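Local coordinates for protein EvdO1 (Micromonospora carbonacea, PDB 4XBZ) that probably catalyses an oxidative cyclization in orthosomycin biosynthesis, as a metal-dependent oxygenase of the phytanoyl-CoA dioxygenase family, at residues A[66-69]-A[70-74]; A[276-279]-A[280-284]; A[209-212]-A[213-217]; A[188-192]-A[193-197]; A[47-50]-A[51-55]. One frame throughout, in Å; residues are numbered along the deposited sequence.

Contact 1: A[66-69]-A[70-74]; sequences PQEL and ADVQE
Leu69 and Gln73, one turn apart on helix 66-86, pack hydrocarbon against amide. The methyl CD1 of Leu69 lies 3.6 Å from Gln73 NE2 and equally near its CD, while Leu69 CG lies 3.6 Å from Gln73 OE1, about as close as it is to the rest of the amide. With CG opposite the backbone nitrogen (chi1 168°), the leucine can make this contact with the Gln73 amide. Along another side of the helix Glu68 and Val72 run side by side in the same direction, with Glu68 CG 4.2 Å from Val72 CG2. The CG2 methyl also sits 3.3 Å from the backbone oxygen of Glu68. Beneath these pairs the regular i to i+4 ladder holds the turn: Val72 N bonds Glu68 O at 2.9 Å and Gln73 N bonds Leu69 O at 2.7 Å, following the same pattern set by Ala70 with Pro66 and Asp71 with Gln67.

The polar ends are fixed from farther out. Gln73 NE2 donates to the carbonyl of Leu185, Glu68 forms a salt bridge with Arg292, and Asp71 OD2 is hydrogen-bonded to Gln297. Leu121 of helix 116-121 packs against both Glu68 and Val72. At the start of the helix, Thr65 OG1 is hydrogen-bonded to Glu68 N. The first two turns of the helix thus combine contact between successive turns with polar ties to distant segments; pairing with Arg292, outside these turns, probably offsets the charge of the buried Glu68 carboxylate and favours its ionised form.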
loop_
_atom_site.group_PDB
_atom_site.type_symbol
_atom_site.label_atom_id
_atom_site.label_comp_id
_atom_site.label_asym_id
_atom_site.label_seq_id
_atom_site.Cartn_x
_atom_site.Cartn_y
_atom_site.Cartn_z
ATOM N N PRO A 66 -12.286 23.917 -10.149
ATOM C CA PRO A 66 -13.676 24.397 -10.206
ATOM C C PRO A 66 -14.410 23.995 -11.491
ATOM O O PRO A 66 -15.555 23.545 -11.416
ATOM C CB PRO A 66 -13.518 25.918 -10.111
ATOM C CG PRO A 66 -12.306 26.085 -9.253
ATOM C CD PRO A 66 -11.365 24.968 -9.675
ATOM N N GLN A 67 -13.757 24.140 -12.641
ATOM C CA GLN A 67 -14.365 23.807 -13.936
ATOM C C GLN A 67 -14.728 22.327 -14.059
ATOM O O GLN A 67 -15.817 22.001 -14.535
ATOM C CB GLN A 67 -13.428 24.195 -15.087
ATOM C CG GLN A 67 -13.942 23.873 -16.495
ATOM C CD GLN A 67 -15.170 24.691 -16.904
ATOM O OE1 GLN A 67 -16.301 24.407 -16.491
ATOM N NE2 GLN A 67 -14.947 25.714 -17.721
ATOM N N GLU A 68 -13.826 21.435 -13.643
ATOM C CA GLU A 68 -14.112 20.005 -13.700
ATOM C C GLU A 68 -15.234 19.649 -12.735
ATOM O O GLU A 68 -16.090 18.820 -13.054
ATOM C CB GLU A 68 -12.864 19.150 -13.397
ATOM C CG GLU A 68 -13.153 17.633 -13.487
ATOM C CD GLU A 68 -11.909 16.756 -13.683
ATOM O OE1 GLU A 68 -10.798 17.142 -13.253
ATOM O OE2 GLU A 68 -12.048 15.669 -14.278
ATOM N N LEU A 69 -15.240 20.275 -11.563
ATOM C CA LEU A 69 -16.303 20.018 -10.589
ATOM C C LEU A 69 -17.663 20.315 -11.205
ATOM O O LEU A 69 -18.595 19.517 -11.094
ATOM C CB LEU A 69 -16.105 20.855 -9.317
ATOM C CG LEU A 69 -17.280 20.915 -8.331
ATOM C CD1 LEU A 69 -17.653 19.535 -7.835
ATOM C CD2 LEU A 69 -16.975 21.830 -7.153
ATOM N N ALA A 70 -17.761 21.462 -11.876
ATOM C CA ALA A 70 -19.000 21.838 -12.543
ATOM C C ALA A 70 -19.346 20.839 -13.655
ATOM O O ALA A 70 -20.489 20.391 -13.742
ATOM C CB ALA A 70 -18.908 23.258 -13.096
ATOM N N ASP A 71 -18.372 20.469 -14.487
ATOM C CA ASP A 71 -18.662 19.515 -15.562
ATOM C C ASP A 71 -19.214 18.215 -14.981
ATOM O O ASP A 71 -20.129 17.611 -15.538
ATOM C CB ASP A 71 -17.420 19.214 -16.409
ATOM C CG ASP A 71 -16.782 20.465 -16.995
ATOM O OD1 ASP A 71 -17.436 21.521 -17.023
ATOM O OD2 ASP A 71 -15.612 20.386 -17.437
ATOM N N VAL A 72 -18.668 17.806 -13.837
ATOM C CA VAL A 72 -19.040 16.538 -13.229
ATOM C C VAL A 72 -20.378 16.657 -12.485
ATOM O O VAL A 72 -21.202 15.735 -12.496
ATOM C CB VAL A 72 -17.917 16.039 -12.293
ATOM C CG1 VAL A 72 -18.413 14.937 -11.414
ATOM C CG2 VAL A 72 -16.740 15.535 -13.127
ATOM N N GLN A 73 -20.599 17.806 -11.860
ATOM C CA GLN A 73 -21.890 18.095 -11.232
ATOM C C GLN A 73 -23.037 18.030 -12.239
ATOM O O GLN A 73 -24.114 17.550 -11.905
ATOM C CB GLN A 73 -21.877 19.475 -10.557
ATOM C CG GLN A 73 -21.278 19.473 -9.170
ATOM C CD GLN A 73 -20.871 20.864 -8.697
ATOM O OE1 GLN A 73 -20.577 21.750 -9.507
ATOM N NE2 GLN A 73 -20.850 21.060 -7.377
ATOM N N GLU A 74 -22.805 18.526 -13.457
ATOM C CA GLU A 74 -23.861 18.602 -14.468
ATOM C C GLU A 74 -24.100 17.236 -15.083
ATOM O O GLU A 74 -25.228 16.905 -15.453
ATOM C CB GLU A 74 -23.508 19.628 -15.554
ATOM C CG GLU A 74 -24.398 19.581 -16.819
ATOM C CD GLU A 74 -25.901 19.774 -16.545
ATOM O OE1 GLU A 74 -26.280 20.512 -15.601
ATOM O OE2 GLU A 74 -26.717 19.176 -17.289
#

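Contact 2: A[276-279]-A[280-284]; sequences EYIG and LKQQV
Lys281, one turn after Tyr277 in helix 275-293, folds over its ring. The lysine CB sits 3.7 Å from the carbonyl oxygen of Tyr277, the same oxygen that accepts the Lys281 backbone N-H at 3.0 Å. CG then lies over one face of the phenol, 3.5 Å from the ring centroid and 17° off the normal, a CH-pi contact displaced toward CZ. CD follows at 3.7 Å from Tyr277 CE1. Bends at chi2, chi3 and chi4 keep the chain coiled close to the ring, and CE is 4.1 Å from Tyr277 OH. NZ ends 3.3 Å from that hydroxyl and makes a weak hydrogen bond to the carbonyl of Pro141. The tyrosine presents its ring to the lysine with CG opposite its backbone nitrogen (chi1 -176°), and it also stacks with His273. With an alanine here in place of Tyr277, the lysine methylenes would probably lose their aromatic support and the bent chain be freer to turn. Elsewhere on the helix, Gln282 is held by Leu312, His314 and Tyr306. The ring thus shields the aliphatic part of a buried lysine, while the ammonium group lies near the tyrosine hydroxyl and bonds weakly to Pro141 O.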
loop_
_atom_site.group_PDB
_atom_site.type_symbol
_atom_site.label_atom_id
_atom_site.label_comp_id
_atom_site.label_asym_id
_atom_site.label_seq_id
_atom_site.Cartn_x
_atom_site.Cartn_y
_atom_site.Cartn_z
ATOM N N GLU A 276 -10.418 -12.768 -16.865
ATOM C CA GLU A 276 -10.645 -11.919 -18.038
ATOM C C GLU A 276 -10.967 -10.457 -17.682
ATOM O O GLU A 276 -10.579 -9.527 -18.396
ATOM C CB GLU A 276 -11.790 -12.519 -18.874
ATOM C CG GLU A 276 -12.154 -11.774 -20.151
ATOM C CD GLU A 276 -13.436 -12.311 -20.796
ATOM O OE1 GLU A 276 -14.303 -12.847 -20.068
ATOM O OE2 GLU A 276 -13.571 -12.205 -22.030
ATOM N N TYR A 277 -11.684 -10.267 -16.579
ATOM C CA TYR A 277 -12.070 -8.933 -16.119
ATOM C C TYR A 277 -10.877 -7.983 -16.042
ATOM O O TYR A 277 -10.982 -6.837 -16.465
ATOM C CB TYR A 277 -12.763 -9.035 -14.759
ATOM C CG TYR A 277 -13.307 -7.733 -14.176
ATOM C CD1 TYR A 277 -14.481 -7.149 -14.680
ATOM C CD2 TYR A 277 -12.680 -7.118 -13.087
ATOM C CE1 TYR A 277 -14.990 -5.992 -14.138
ATOM C CE2 TYR A 277 -13.194 -5.951 -12.525
ATOM C CZ TYR A 277 -14.349 -5.397 -13.055
ATOM O OH TYR A 277 -14.852 -4.241 -12.517
ATOM N N ILE A 278 -9.742 -8.480 -15.543
ATOM C CA ILE A 278 -8.556 -7.656 -15.325
ATOM C C ILE A 278 -8.102 -6.924 -16.592
ATOM O O ILE A 278 -7.923 -5.706 -16.586
ATOM C CB ILE A 278 -7.377 -8.514 -14.784
ATOM C CG1 ILE A 278 -7.772 -9.218 -13.480
ATOM C CG2 ILE A 278 -6.116 -7.664 -14.612
ATOM C CD1 ILE A 278 -6.672 -10.019 -12.855
ATOM N N GLY A 279 -7.921 -7.667 -17.680
ATOM C CA GLY A 279 -7.492 -7.062 -18.927
ATOM C C GLY A 279 -8.470 -6.025 -19.452
ATOM O O GLY A 279 -8.059 -4.992 -19.980
ATOM N N LEU A 280 -9.768 -6.294 -19.297
ATOM C CA LEU A 280 -10.795 -5.394 -19.811
ATOM C C LEU A 280 -10.801 -4.072 -19.034
ATOM O O LEU A 280 -10.891 -2.988 -19.631
ATOM C CB LEU A 280 -12.173 -6.071 -19.767
ATOM C CG LEU A 280 -12.219 -7.363 -20.598
ATOM C CD1 LEU A 280 -13.481 -8.192 -20.350
ATOM C CD2 LEU A 280 -12.055 -7.054 -22.074
ATOM N N LYS A 281 -10.681 -4.149 -17.709
ATOM C CA LYS A 281 -10.680 -2.929 -16.915
ATOM C C LYS A 281 -9.394 -2.137 -17.111
ATOM O O LYS A 281 -9.410 -0.907 -17.040
ATOM C CB LYS A 281 -10.914 -3.237 -15.435
ATOM C CG LYS A 281 -12.251 -3.898 -15.171
ATOM C CD LYS A 281 -13.396 -3.234 -15.976
ATOM C CE LYS A 281 -13.631 -1.755 -15.584
ATOM N NZ LYS A 281 -14.475 -1.581 -14.354
ATOM N N GLN A 282 -8.290 -2.829 -17.388
ATOM C CA GLN A 282 -7.059 -2.140 -17.758
ATOM C C GLN A 282 -7.280 -1.324 -19.030
ATOM O O GLN A 282 -6.783 -0.201 -19.157
ATOM C CB GLN A 282 -5.907 -3.137 -17.954
ATOM C CG GLN A 282 -5.331 -3.677 -16.647
ATOM C CD GLN A 282 -4.292 -4.767 -16.859
ATOM O OE1 GLN A 282 -4.440 -5.627 -17.726
ATOM N NE2 GLN A 282 -3.247 -4.741 -16.059
ATOM N N GLN A 283 -8.023 -1.904 -19.967
ATOM C CA GLN A 283 -8.367 -1.224 -21.210
ATOM C C GLN A 283 -9.265 -0.015 -20.927
ATOM O O GLN A 283 -9.097 1.046 -21.538
ATOM C CB GLN A 283 -9.069 -2.170 -22.188
ATOM C CG GLN A 283 -8.206 -3.262 -22.843
ATOM C CD GLN A 283 -8.877 -3.799 -24.103
ATOM O OE1 GLN A 283 -9.095 -3.055 -25.058
ATOM N NE2 GLN A 283 -9.244 -5.073 -24.093
ATOM N N VAL A 284 -10.219 -0.189 -20.013
ATOM C CA VAL A 284 -11.038 0.927 -19.535
ATOM C C VAL A 284 -10.136 2.049 -18.969
ATOM O O VAL A 284 -10.269 3.218 -19.354
ATOM C CB VAL A 284 -12.039 0.475 -18.446
ATOM C CG1 VAL A 284 -12.764 1.679 -17.840
ATOM C CG2 VAL A 284 -13.014 -0.533 -19.001
#

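Contact 3: A[209-212]-A[213-217]; sequences TATA and DQLNA
Segments 209-212 and 213-217 form successive turns of the alpha-helix 205-217, joined by four consecutive i to i+4 hydrogen bonds. Asp213, Gln214, Leu215 and Asn216 donate their backbone N-H groups to the carbonyls of Thr209, Ala210, Thr211 and Ala212. The donors meet their acceptors differently: Asp213 N is tilted 34° from the carbonyl plane of Thr209, whereas Asn216 N arrives nearly along the C=O axis of Ala212 at 2.9 Å.

Thr209 and Asp213 lie side by side and point the same way. The threonine methyl CG2, opposite its backbone nitrogen, faces Asp213 OD2 at 3.8 Å, leaving the hydroxyl on a different branch, where OG1 makes a weak hydrogen bond to Asp205 O. With chi1 at -75°, the Asp213 side chain turns back toward the preceding turn, so its CG is 3.1 Å from Thr209 O. Leu215 also folds back: its CG is 3.4 Å from Thr211 O, while Thr211 OG1 is hydrogen-bonded to the carbonyl of Arg207.

The inner side of this otherwise largely exposed helix packs against the small antiparallel sheet of the domain. Leu215 packs on Trp159, and Asn216 OD1 accepts a hydrogen bond from the backbone N of Trp159, in the strand 157-160 that carries the nickel ligand His160. Arg156 bonds the carbonyl of Leu215 and touches the side chain of Asn216. Across the turn, Asn216 ND2 comes 3.3 Å from Ala212 O, at too poor an angle for a hydrogen bond.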
loop_
_atom_site.group_PDB
_atom_site.type_symbol
_atom_site.label_atom_id
_atom_site.label_comp_id
_atom_site.label_asym_id
_atom_site.label_seq_id
_atom_site.Cartn_x
_atom_site.Cartn_y
_atom_site.Cartn_z
ATOM N N THR A 209 -18.323 -7.786 13.928
ATOM C CA THR A 209 -19.698 -8.278 13.989
ATOM C C THR A 209 -20.427 -7.881 15.276
ATOM O O THR A 209 -21.581 -7.432 15.235
ATOM C CB THR A 209 -19.717 -9.812 13.855
ATOM O OG1 THR A 209 -19.487 -10.162 12.488
ATOM C CG2 THR A 209 -21.052 -10.388 14.298
ATOM N N ALA A 210 -19.750 -8.049 16.410
ATOM C CA ALA A 210 -20.288 -7.629 17.700
ATOM C C ALA A 210 -20.510 -6.122 17.744
ATOM O O ALA A 210 -21.608 -5.659 18.078
ATOM C CB ALA A 210 -19.367 -8.049 18.831
ATOM N N THR A 211 -19.470 -5.361 17.410
ATOM C CA THR A 211 -19.537 -3.905 17.486
ATOM C C THR A 211 -20.590 -3.321 16.538
ATOM O O THR A 211 -21.336 -2.412 16.922
ATOM C CB THR A 211 -18.160 -3.267 17.194
ATOM O OG1 THR A 211 -17.198 -3.802 18.102
ATOM C CG2 THR A 211 -18.209 -1.761 17.383
ATOM N N ALA A 212 -20.664 -3.855 15.318
ATOM C CA ALA A 212 -21.626 -3.368 14.337
ATOM C C ALA A 212 -23.050 -3.657 14.805
ATOM O O ALA A 212 -23.900 -2.766 14.774
ATOM C CB ALA A 212 -21.375 -3.993 12.963
ATOM N N ASP A 213 -23.302 -4.897 15.230
ATOM C CA ASP A 213 -24.612 -5.289 15.751
ATOM C C ASP A 213 -25.069 -4.376 16.900
ATOM O O ASP A 213 -26.220 -3.904 16.903
ATOM C CB ASP A 213 -24.603 -6.748 16.219
ATOM C CG ASP A 213 -24.617 -7.737 15.066
ATOM O OD1 ASP A 213 -24.822 -7.317 13.912
ATOM O OD2 ASP A 213 -24.429 -8.948 15.309
ATOM N N GLN A 214 -24.180 -4.123 17.862
ATOM C CA GLN A 214 -24.527 -3.260 18.985
ATOM C C GLN A 214 -24.922 -1.875 18.483
ATOM O O GLN A 214 -25.970 -1.354 18.852
ATOM C CB GLN A 214 -23.374 -3.137 19.990
ATOM C CG GLN A 214 -23.334 -1.772 20.700
ATOM C CD GLN A 214 -22.103 -1.560 21.576
ATOM O OE1 GLN A 214 -21.448 -2.516 22.011
ATOM N NE2 GLN A 214 -21.773 -0.291 21.822
ATOM N N LEU A 215 -24.086 -1.286 17.637
ATOM C CA LEU A 215 -24.355 0.046 17.113
ATOM C C LEU A 215 -25.681 0.120 16.338
ATOM O O LEU A 215 -26.435 1.084 16.473
ATOM C CB LEU A 215 -23.210 0.503 16.213
ATOM C CG LEU A 215 -21.882 0.895 16.860
ATOM C CD1 LEU A 215 -20.854 1.185 15.781
ATOM C CD2 LEU A 215 -22.050 2.095 17.802
ATOM N N ASN A 216 -25.963 -0.894 15.527
ATOM C CA ASN A 216 -27.139 -0.843 14.661
ATOM C C ASN A 216 -28.463 -1.120 15.396
ATOM O O ASN A 216 -29.503 -0.584 15.024
ATOM C CB ASN A 216 -26.957 -1.809 13.491
ATOM C CG ASN A 216 -25.900 -1.325 12.511
ATOM O OD1 ASN A 216 -25.665 -0.119 12.383
ATOM N ND2 ASN A 216 -25.242 -2.257 11.836
ATOM N N ALA A 217 -28.420 -1.926 16.452
ATOM C CA ALA A 217 -29.612 -2.159 17.258
ATOM C C ALA A 217 -29.875 -0.988 18.212
ATOM O O ALA A 217 -30.896 -0.947 18.892
ATOM C CB ALA A 217 -29.486 -3.469 18.033
#

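Contact 4: A[188-192]-A[193-197]; sequences APEDN and CVWCI
The first torsions bring Glu190 and Trp195 across one another. Glu190 carries CG opposite its backbone nitrogen (chi1 -170°) with an extended chain, and Trp195 carries CG beside its own nitrogen (chi1 -63°). The benzo end of the indole then reaches the glutamate, Trp195 CZ2 lying 4.0 Å from Glu190 CG and CH2 3.8 Å from OE2; the carboxylate and ring planes stand 78° apart.

Water 1 joins the two residues at the indole's other end. It lies in the plane of the ring, accepts the Trp195 NE1 hydrogen at 2.9 Å, donates to Glu190 O at a short 2.5 Å and takes a weak bond from Cys193 N. Cys193 fills the inside of the bend, its CB 3.8 Å from Ala188 CB and 3.2 Å from Pro189 O. The bend itself is closed by Asn192 N bonding Pro189 O at 3.0 Å, while Asn192 OD1 is held by Arg254 and water 2. A leucine here in place of Trp195 has no NE1, and the water would probably be held less firmly, between Glu190 O and the weak Cys193 N bond, while the glutamate chain loses its flat neighbour.

Trp195 also meets Trp220 edge to face. The loop is a type I beta turn, Pro189 to Asn192, on the way from strand 179-184 of the larger sheet to strand 194-196 of the smaller one, within the double-stranded beta-helix fold.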
loop_
_atom_site.group_PDB
_atom_site.type_symbol
_atom_site.label_atom_id
_atom_site.label_comp_id
_atom_site.label_asym_id
_atom_site.label_seq_id
_atom_site.Cartn_x
_atom_site.Cartn_y
_atom_site.Cartn_z
ATOM N N ALA A 188 -20.909 17.743 2.207
ATOM C CA ALA A 188 -21.320 16.835 3.265
ATOM C C ALA A 188 -20.897 17.465 4.587
ATOM O O ALA A 188 -19.829 17.141 5.112
ATOM C CB ALA A 188 -20.687 15.455 3.093
ATOM N N PRO A 189 -21.729 18.392 5.109
ATOM C CA PRO A 189 -21.515 19.071 6.397
ATOM C C PRO A 189 -21.571 18.058 7.532
ATOM O O PRO A 189 -21.954 16.909 7.293
ATOM C CB PRO A 189 -22.684 20.063 6.476
ATOM C CG PRO A 189 -23.768 19.434 5.615
ATOM C CD PRO A 189 -23.029 18.752 4.493
ATOM N N GLU A 190 -21.208 18.450 8.747
ATOM C CA GLU A 190 -21.159 17.465 9.825
ATOM C C GLU A 190 -22.545 16.945 10.217
ATOM O O GLU A 190 -22.667 15.854 10.778
ATOM C CB GLU A 190 -20.461 18.033 11.054
ATOM C CG GLU A 190 -20.176 16.962 12.083
ATOM C CD GLU A 190 -19.304 17.449 13.209
ATOM O OE1 GLU A 190 -18.414 18.294 12.946
ATOM O OE2 GLU A 190 -19.508 16.984 14.355
ATOM N N ASP A 191 -23.596 17.699 9.917
ATOM C CA ASP A 191 -24.931 17.200 10.246
ATOM C C ASP A 191 -25.527 16.329 9.126
ATOM O O ASP A 191 -26.663 15.875 9.247
ATOM C CB ASP A 191 -25.885 18.364 10.586
ATOM C CG ASP A 191 -25.950 19.413 9.488
ATOM O OD1 ASP A 191 -24.887 19.766 8.925
ATOM O OD2 ASP A 191 -27.067 19.882 9.185
ATOM N N ASN A 192 -24.760 16.091 8.054
ATOM C CA ASN A 192 -25.181 15.213 6.950
ATOM C C ASN A 192 -23.978 14.681 6.159
ATOM O O ASN A 192 -23.646 15.206 5.097
ATOM C CB ASN A 192 -26.142 15.950 6.004
ATOM C CG ASN A 192 -26.904 14.995 5.053
ATOM O OD1 ASN A 192 -26.493 13.853 4.823
ATOM N ND2 ASN A 192 -28.012 15.473 4.500
ATOM N N CYS A 193 -23.337 13.636 6.678
ATOM C CA CYS A 193 -22.078 13.126 6.126
ATOM C C CYS A 193 -21.821 11.677 6.542
ATOM O O CYS A 193 -22.609 11.092 7.294
ATOM C CB CYS A 193 -20.886 13.999 6.559
ATOM S SG CYS A 193 -20.448 13.953 8.356
ATOM N N VAL A 194 -20.718 11.108 6.046
ATOM C CA VAL A 194 -20.304 9.755 6.412
ATOM C C VAL A 194 -19.519 9.764 7.710
ATOM O O VAL A 194 -18.721 10.675 7.951
ATOM C CB VAL A 194 -19.407 9.094 5.328
ATOM C CG1 VAL A 194 -19.188 7.627 5.646
ATOM C CG2 VAL A 194 -20.012 9.251 3.955
ATOM N N TRP A 195 -19.724 8.740 8.532
ATOM C CA TRP A 195 -18.920 8.566 9.737
ATOM C C TRP A 195 -18.191 7.227 9.656
ATOM O O TRP A 195 -18.660 6.282 9.033
ATOM C CB TRP A 195 -19.783 8.633 11.004
ATOM C CG TRP A 195 -20.463 9.962 11.228
ATOM C CD1 TRP A 195 -21.532 10.455 10.544
ATOM C CD2 TRP A 195 -20.129 10.950 12.215
ATOM N NE1 TRP A 195 -21.878 11.688 11.030
ATOM C CE2 TRP A 195 -21.034 12.020 12.053
ATOM C CE3 TRP A 195 -19.152 11.039 13.209
ATOM C CZ2 TRP A 195 -20.994 13.164 12.851
ATOM C CZ3 TRP A 195 -19.109 12.177 13.999
ATOM C CH2 TRP A 195 -20.029 13.222 13.820
ATOM N N CYS A 196 -17.033 7.136 10.279
ATOM C CA CYS A 196 -16.354 5.856 10.266
ATOM C C CYS A 196 -15.599 5.619 11.554
ATOM O O CYS A 196 -15.299 6.562 12.291
ATOM C CB CYS A 196 -15.412 5.774 9.075
ATOM S SG CYS A 196 -14.188 7.045 9.088
ATOM N N ILE A 197 -15.303 4.352 11.827
ATOM C CA ILE A 197 -14.487 4.012 12.984
ATOM C C ILE A 197 -13.040 3.760 12.560
ATOM O O ILE A 197 -12.723 2.709 11.994
ATOM C CB ILE A 197 -15.047 2.794 13.730
ATOM C CG1 ILE A 197 -16.472 3.100 14.203
ATOM C CG2 ILE A 197 -14.127 2.424 14.912
ATOM C CD1 ILE A 197 -17.229 1.913 14.705
HETATM O O HOH W 1 -23.620 13.689 9.837
HETATM O O HOH W 2 -25.199 11.136 5.501
#

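Contact 5: A[47-50]-A[51-55]; sequences EHVT and AFRRQ
Thr50, Ala51 and Val49 have the most surface buried where two turns of helix 46-55 meet, in the beta-alpha-beta unit that links strands 36-38 and 57-61. Val49 and Arg53 run side by side: the methyl CG1 of Val49 sits 4.0 Å from Arg53 NE, approaching the guanidinium obliquely. Chi1 (-63°) sets Arg53 CG 3.1 Å from Val49 O; beyond it a bend at chi2 (-110°) turns the rest of the chain, whose NH1 reaches the carbonyls of Ala175 and Leu134. The same Val49 oxygen accepts the backbone N-H of Arg53 at 2.8 Å.

Ala51 places its methyl 3.4 Å from Glu47 O, which also takes the Ala51 N-H at 2.8 Å. Thr50 contributes mainly backbone to this turn. Its OG1, beside its own nitrogen (chi1 -64°), is hydrogen-bonded to Pro46 O and to Glu132 of the second subunit, so this side of the helix belongs to the dimer interface; Gln133 of that subunit packs on both Val49 and Thr50. Arg54 forms a salt bridge with Glu199 of its own chain. The ladder continues to Thr50 O, which receives the Arg54 N-H at 2.8 Å, with Arg54 CB 3.5 Å from the same oxygen.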
loop_
_atom_site.group_PDB
_atom_site.type_symbol
_atom_site.label_atom_id
_atom_site.label_comp_id
_atom_site.label_asym_id
_atom_site.label_seq_id
_atom_site.Cartn_x
_atom_site.Cartn_y
_atom_site.Cartn_z
ATOM N N GLU A 47 3.309 10.821 5.732
ATOM C CA GLU A 47 2.362 10.799 6.850
ATOM C C GLU A 47 0.929 10.487 6.382
ATOM O O GLU A 47 0.176 9.796 7.075
ATOM C CB GLU A 47 2.394 12.126 7.622
ATOM C CG GLU A 47 2.012 13.376 6.826
ATOM C CD GLU A 47 2.260 14.676 7.613
ATOM O OE1 GLU A 47 1.287 15.274 8.148
ATOM O OE2 GLU A 47 3.440 15.096 7.699
ATOM N N HIS A 48 0.561 10.977 5.198
ATOM C CA HIS A 48 -0.763 10.713 4.635
ATOM C C HIS A 48 -0.965 9.213 4.364
ATOM O O HIS A 48 -1.995 8.627 4.718
ATOM C CB HIS A 48 -0.962 11.522 3.342
ATOM C CG HIS A 48 -0.895 13.003 3.536
ATOM N ND1 HIS A 48 -0.307 13.849 2.620
ATOM C CD2 HIS A 48 -1.359 13.796 4.532
ATOM C CE1 HIS A 48 -0.404 15.094 3.044
ATOM N NE2 HIS A 48 -1.040 15.091 4.200
ATOM N N VAL A 49 0.016 8.597 3.721
ATOM C CA VAL A 49 -0.054 7.170 3.441
ATOM C C VAL A 49 -0.182 6.402 4.758
ATOM O O VAL A 49 -1.035 5.518 4.884
ATOM C CB VAL A 49 1.179 6.673 2.650
ATOM C CG1 VAL A 49 1.044 5.189 2.331
ATOM C CG2 VAL A 49 1.356 7.479 1.367
ATOM N N THR A 50 0.637 6.781 5.740
ATOM C CA THR A 50 0.613 6.156 7.058
ATOM C C THR A 50 -0.785 6.251 7.660
ATOM O O THR A 50 -1.377 5.241 8.078
ATOM C CB THR A 50 1.632 6.815 8.051
ATOM O OG1 THR A 50 2.975 6.629 7.592
ATOM C CG2 THR A 50 1.507 6.194 9.417
ATOM N N ALA A 51 -1.311 7.469 7.693
ATOM C CA ALA A 51 -2.592 7.689 8.309
ATOM C C ALA A 51 -3.630 6.836 7.582
ATOM O O ALA A 51 -4.423 6.141 8.226
ATOM C CB ALA A 51 -2.955 9.157 8.282
ATOM N N PHE A 52 -3.600 6.828 6.251
ATOM C CA PHE A 52 -4.556 5.972 5.541
ATOM C C PHE A 52 -4.377 4.501 5.898
ATOM O O PHE A 52 -5.360 3.809 6.153
ATOM C CB PHE A 52 -4.470 6.113 4.027
ATOM C CG PHE A 52 -5.419 5.198 3.307
ATOM C CD1 PHE A 52 -6.781 5.482 3.276
ATOM C CD2 PHE A 52 -4.965 4.034 2.707
ATOM C CE1 PHE A 52 -7.681 4.621 2.635
ATOM C CE2 PHE A 52 -5.842 3.173 2.066
ATOM C CZ PHE A 52 -7.208 3.462 2.027
ATOM N N ARG A 53 -3.133 4.023 5.933
ATOM C CA ARG A 53 -2.891 2.614 6.235
ATOM C C ARG A 53 -3.388 2.257 7.629
ATOM O O ARG A 53 -3.942 1.182 7.852
ATOM C CB ARG A 53 -1.399 2.266 6.109
ATOM C CG ARG A 53 -0.838 2.442 4.703
ATOM C CD ARG A 53 -0.504 1.132 4.043
ATOM N NE ARG A 53 0.160 1.315 2.752
ATOM C CZ ARG A 53 -0.451 1.210 1.567
ATOM N NH1 ARG A 53 -1.765 0.925 1.489
ATOM N NH2 ARG A 53 0.249 1.389 0.453
ATOM N N ARG A 54 -3.206 3.166 8.569
ATOM C CA ARG A 54 -3.527 2.852 9.948
ATOM C C ARG A 54 -5.006 3.075 10.258
ATOM O O ARG A 54 -5.655 2.240 10.885
ATOM C CB ARG A 54 -2.670 3.692 10.901
ATOM C CG ARG A 54 -2.818 3.316 12.368
ATOM C CD ARG A 54 -1.865 4.157 13.219
ATOM N NE ARG A 54 -2.191 5.568 13.070
ATOM C CZ ARG A 54 -3.039 6.222 13.859
ATOM N NH1 ARG A 54 -3.606 5.591 14.879
ATOM N NH2 ARG A 54 -3.310 7.506 13.637
ATOM N N GLN A 55 -5.538 4.209 9.838
ATOM C CA GLN A 55 -6.891 4.548 10.241
ATOM C C GLN A 55 -7.929 4.012 9.279
ATOM O O GLN A 55 -9.100 3.924 9.625
ATOM C CB GLN A 55 -7.031 6.059 10.394
ATOM C CG GLN A 55 -6.199 6.600 11.544
ATOM C CD GLN A 55 -6.268 8.092 11.648
ATOM O OE1 GLN A 55 -5.481 8.805 11.023
ATOM N NE2 GLN A 55 -7.211 8.587 12.447
#

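Overall arrangement
The five contacts are spread around the oxygenase fold whose nickel ion is held by His160, Asp162 and His244. Contacts 3 and 4 are the one touching pair: Leu215 CD1 and Ile197 CD1 pack at 3.9 Å, joining helix 205-217 to Ile197, in the segment that includes strand 194-196. Both approach the metal site, with the Trp195 side chain about 11 Å and the Asn216 side chain about 12 Å from the nickel; Phe52 of contact 5 is about 13 Å away. Contact 5 comes within about 4 Å of contact 4 at nearest atoms. The centres of contacts 1 and 2 are 27 Å apart, yet Arg292, on the same helix as contact 2, pairs with Glu68.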